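Local coordinates for periplasmic binding protein (Veillonella parvula, PDB 4LJS), which probably captures a small ligand, as class III periplasmic binding proteins of metal-chelate and iron-siderophore uptake systems do, and hands it to a membrane transporter, at residues A[217-220]-A[221-225]; A[286-289]-A[290-293]. All coordinates share one frame; numbering follows the deposited sequence.

Contact 1 (A[217-220]-A[221-225]); sequences GNIG and ASLHA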
loop_
_atom_site.group_PDB
_atom_site.type_symbol
_atom_site.label_atom_id
_atom_site.label_comp_id
_atom_site.label_asym_id
_atom_site.label_seq_id
_atom_site.Cartn_x
_atom_site.Cartn_y
_atom_site.Cartn_z
ATOM N N GLY A 217 -7.891 8.550 -3.835
ATOM C CA GLY A 217 -9.077 9.039 -4.518
ATOM C C GLY A 217 -10.043 7.899 -4.799
ATOM O O GLY A 217 -11.246 8.020 -4.563
ATOM N N ASN A 218 -9.512 6.780 -5.285
ATOM C CA ASN A 218 -10.343 5.630 -5.626
ATOM C C ASN A 218 -10.990 5.017 -4.391
ATOM O O ASN A 218 -12.090 4.467 -4.458
ATOM C CB ASN A 218 -9.536 4.580 -6.395
ATOM C CG ASN A 218 -10.393 3.420 -6.893
ATOM O OD1 ASN A 218 -10.253 2.284 -6.436
ATOM N ND2 ASN A 218 -11.283 3.705 -7.837
ATOM N N ILE A 219 -10.308 5.110 -3.256
ATOM C CA ILE A 219 -10.883 4.602 -2.017
ATOM C C ILE A 219 -12.075 5.472 -1.623
ATOM O O ILE A 219 -13.138 4.955 -1.274
ATOM C CB ILE A 219 -9.848 4.527 -0.895
ATOM C CG1 ILE A 219 -8.795 3.466 -1.236
ATOM C CG2 ILE A 219 -10.524 4.220 0.446
ATOM C CD1 ILE A 219 -7.485 3.614 -0.429
ATOM N N GLY A 220 -11.902 6.791 -1.715
ATOM C CA GLY A 220 -13.006 7.715 -1.524
ATOM C C GLY A 220 -14.182 7.442 -2.453
ATOM O O GLY A 220 -15.328 7.387 -2.003
ATOM N N ALA A 221 -13.903 7.266 -3.744
ATOM C CA ALA A 221 -14.950 6.963 -4.729
ATOM C C ALA A 221 -15.615 5.606 -4.472
ATOM O O ALA A 221 -16.839 5.491 -4.518
ATOM C CB ALA A 221 -14.388 7.018 -6.151
ATOM N N SER A 222 -14.812 4.581 -4.205
ATOM C CA SER A 222 -15.356 3.266 -3.864
ATOM C C SER A 222 -16.340 3.357 -2.698
ATOM O O SER A 222 -17.374 2.689 -2.687
ATOM C CB SER A 222 -14.234 2.278 -3.526
ATOM O OG SER A 222 -13.397 2.094 -4.657
ATOM N N LEU A 223 -16.017 4.206 -1.729
ATOM C CA LEU A 223 -16.861 4.381 -0.554
ATOM C C LEU A 223 -17.992 5.393 -0.783
ATOM O O LEU A 223 -18.621 5.868 0.166
ATOM C CB LEU A 223 -16.006 4.747 0.660
ATOM C CG LEU A 223 -15.157 3.570 1.171
ATOM C CD1 LEU A 223 -13.996 4.027 2.054
ATOM C CD2 LEU A 223 -16.040 2.596 1.929
ATOM N N HIS A 224 -18.242 5.701 -2.053
ATOM C CA HIS A 224 -19.356 6.556 -2.470
ATOM C C HIS A 224 -19.235 8.006 -1.999
ATOM O O HIS A 224 -20.235 8.721 -1.907
ATOM C CB HIS A 224 -20.700 5.972 -2.027
ATOM C CG HIS A 224 -21.769 6.101 -3.062
ATOM N ND1 HIS A 224 -21.741 5.397 -4.246
ATOM C CD2 HIS A 224 -22.877 6.878 -3.108
ATOM C CE1 HIS A 224 -22.792 5.731 -4.976
ATOM N NE2 HIS A 224 -23.501 6.620 -4.305
ATOM N N ALA A 225 -18.015 8.436 -1.700
ATOM C CA ALA A 225 -17.797 9.824 -1.315
ATOM C C ALA A 225 -17.700 10.714 -2.547
ATOM O O ALA A 225 -17.429 10.247 -3.655
ATOM C CB ALA A 225 -16.539 9.961 -0.470
HETATM O O HOH W 1 -13.654 1.721 -7.891
#
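S222 grips the carbonyl oxygen of N218 twice. Its backbone N makes the helical i to i+4 bond, and its hydroxyl donates a second one, OG to N218 O at 2.7 Å; the two donors come in from opposite faces of the carbonyl plane. What makes this possible is the serine's first torsion, which sets OG anti to the carbonyl carbon and beside the backbone N (chi1 -62°), folded back over the preceding turn. A water ties the two side chains together: it accepts from N218 ND2 at 3.1 Å and donates to S222 OG. N218 OD1 takes the backbone N-H of M151, so both ends of the amide are engaged. Further round the helix, A221 N reaches G217 O and L223 N reaches I219 O. The last turn closes as a Schellman motif with H224, at positive phi, as the C-prime residue: A225 N bonds to G220 O at 2.9 Å and H224 N to A221 O at 2.8 Å. On the inner side I219 and L223 lie side by side, CG2 of I219 against CD1 of L223 at 3.8 Å. The apolar side formed by I219 and, just past the helix end, L223 packs on helix 299-310, where I219 meets L299 and S302 and L223 meets V306; L223 also touches helix 168-188, while M151, at the start of helix 151-164, lies against I219 and S222.

Contact 2 (A[286-289]-A[290-293]); sequences FLPL and LAVY
L287 and V292 meet at the apolar centre of this turn, their side chains set at a slant to one another. The valine's CG1 sits 3.8 Å from L287 CD2 and about equally near CG and CD1, so one methyl nests against the whole branched end of the leucine. V292 turns CG1 beside its own backbone N, anti to the carbonyl carbon (chi1 -62°), and CG2 takes the position between the backbone N and the carbonyl carbon, where it lies near both P288 O and L289 O. With V292 cut back to an alanine, the methyl against L287 is gone, which is likely to open a gap beside the leucine's branched end and leave that end freer to turn. Outward from there, the proline ring rests on the residues that follow it: P288 CG lies 4.0 Å from A291 CB, and P288 CB faces L290 CG. On another side L289 and Y293 run alongside each other, with L289 CD1 3.7 Å from Y293 CB. The polar edge is backbone. A291 N bonds to P288 O at 2.9 Å, and V292 N to L289 O at 2.9 Å; in each the donor stands well above the carbonyl plane, nearly 60° out for the second. Y293 N adds a weak bond to L289 O, bent to 124° at the hydrogen. With L287 and L289 still bonded to strand 247-252, the chain leaves the sheet through two overlapping type I beta turns, P288-A291 and L289-V292. Main-chain bonds thus set the turn, and its side chains add only apolar packing.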
loop_
_atom_site.group_PDB
_atom_site.type_symbol
_atom_site.label_atom_id
_atom_site.label_comp_id
_atom_site.label_asym_id
_atom_site.label_seq_id
_atom_site.Cartn_x
_atom_site.Cartn_y
_atom_site.Cartn_z
ATOM N N PHE A 286 -5.423 11.928 10.016
ATOM C CA PHE A 286 -4.201 11.410 9.418
ATOM C C PHE A 286 -4.493 10.156 8.601
ATOM O O PHE A 286 -5.295 9.316 9.003
ATOM C CB PHE A 286 -3.181 11.076 10.510
ATOM C CG PHE A 286 -2.466 12.276 11.062
ATOM C CD1 PHE A 286 -1.843 13.180 10.215
ATOM C CD2 PHE A 286 -2.416 12.501 12.433
ATOM C CE1 PHE A 286 -1.169 14.285 10.721
ATOM C CE2 PHE A 286 -1.747 13.604 12.948
ATOM C CZ PHE A 286 -1.124 14.500 12.090
ATOM N N LEU A 287 -3.836 10.037 7.453
ATOM C CA LEU A 287 -3.957 8.856 6.610
ATOM C C LEU A 287 -2.558 8.461 6.132
ATOM O O LEU A 287 -1.941 9.174 5.338
ATOM C CB LEU A 287 -4.889 9.143 5.427
ATOM C CG LEU A 287 -5.169 8.044 4.391
ATOM C CD1 LEU A 287 -5.723 6.780 5.033
ATOM C CD2 LEU A 287 -6.128 8.561 3.314
ATOM N N PRO A 288 -2.035 7.335 6.640
ATOM C CA PRO A 288 -0.665 6.946 6.283
ATOM C C PRO A 288 -0.519 6.629 4.797
ATOM O O PRO A 288 -1.333 5.896 4.227
ATOM C CB PRO A 288 -0.404 5.700 7.147
ATOM C CG PRO A 288 -1.757 5.222 7.580
ATOM C CD PRO A 288 -2.637 6.434 7.638
ATOM N N LEU A 289 0.510 7.213 4.186
ATOM C CA LEU A 289 0.845 6.977 2.790
ATOM C C LEU A 289 1.019 5.486 2.514
ATOM O O LEU A 289 0.575 4.979 1.479
ATOM C CB LEU A 289 2.125 7.740 2.418
ATOM C CG LEU A 289 2.547 7.759 0.945
ATOM C CD1 LEU A 289 1.432 8.314 0.063
ATOM C CD2 LEU A 289 3.824 8.576 0.759
ATOM N N LEU A 290 1.641 4.779 3.454
ATOM C CA LEU A 290 1.878 3.342 3.289
ATOM C C LEU A 290 0.578 2.537 3.155
ATOM O O LEU A 290 0.603 1.364 2.791
ATOM C CB LEU A 290 2.765 2.789 4.426
ATOM C CG LEU A 290 2.281 2.808 5.891
ATOM C CD1 LEU A 290 1.268 1.703 6.173
ATOM C CD2 LEU A 290 3.459 2.695 6.877
ATOM N N ALA A 291 -0.554 3.169 3.456
ATOM C CA ALA A 291 -1.850 2.511 3.339
ATOM C C ALA A 291 -2.597 2.920 2.076
ATOM O O ALA A 291 -3.622 2.332 1.749
ATOM C CB ALA A 291 -2.704 2.801 4.560
ATOM N N VAL A 292 -2.097 3.928 1.365
ATOM C CA VAL A 292 -2.818 4.435 0.196
ATOM C C VAL A 292 -1.945 4.597 -1.043
ATOM O O VAL A 292 -2.387 5.136 -2.057
ATOM C CB VAL A 292 -3.522 5.781 0.473
ATOM C CG1 VAL A 292 -4.572 5.621 1.555
ATOM C CG2 VAL A 292 -2.520 6.843 0.866
ATOM N N TYR A 293 -0.707 4.134 -0.967
ATOM C CA TYR A 293 0.156 4.152 -2.138
ATOM C C TYR A 293 0.849 2.790 -2.251
ATOM O O TYR A 293 1.693 2.459 -1.420
ATOM C CB TYR A 293 1.160 5.304 -2.038
ATOM C CG TYR A 293 2.017 5.475 -3.269
ATOM C CD1 TYR A 293 3.160 4.710 -3.447
ATOM C CD2 TYR A 293 1.678 6.394 -4.258
ATOM C CE1 TYR A 293 3.949 4.851 -4.575
ATOM C CE2 TYR A 293 2.468 6.547 -5.391
ATOM C CZ TYR A 293 3.604 5.769 -5.542
ATOM O OH TYR A 293 4.403 5.893 -6.659
#

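Contact 1 ends a helix and contact 2 ends a strand, and the two come together through side chains: I219 CD1 of 217-220 lies 4.1 Å from V292 CG1 of 290-293, although the contact centres are about 14 Å apart. Helix 299-310 serves both. S302 touches I219 and V292, and its hydroxyl also bonds to A291 O. Contact 2 is the more central, about 7 Å from the middle of the chain against about 16 Å for contact 1. The side chain of Y293 comes within about 4 Å of a bound glycerol, probably a crystallisation additive, which is at most a hint that the ligand pocket lies near 290-293.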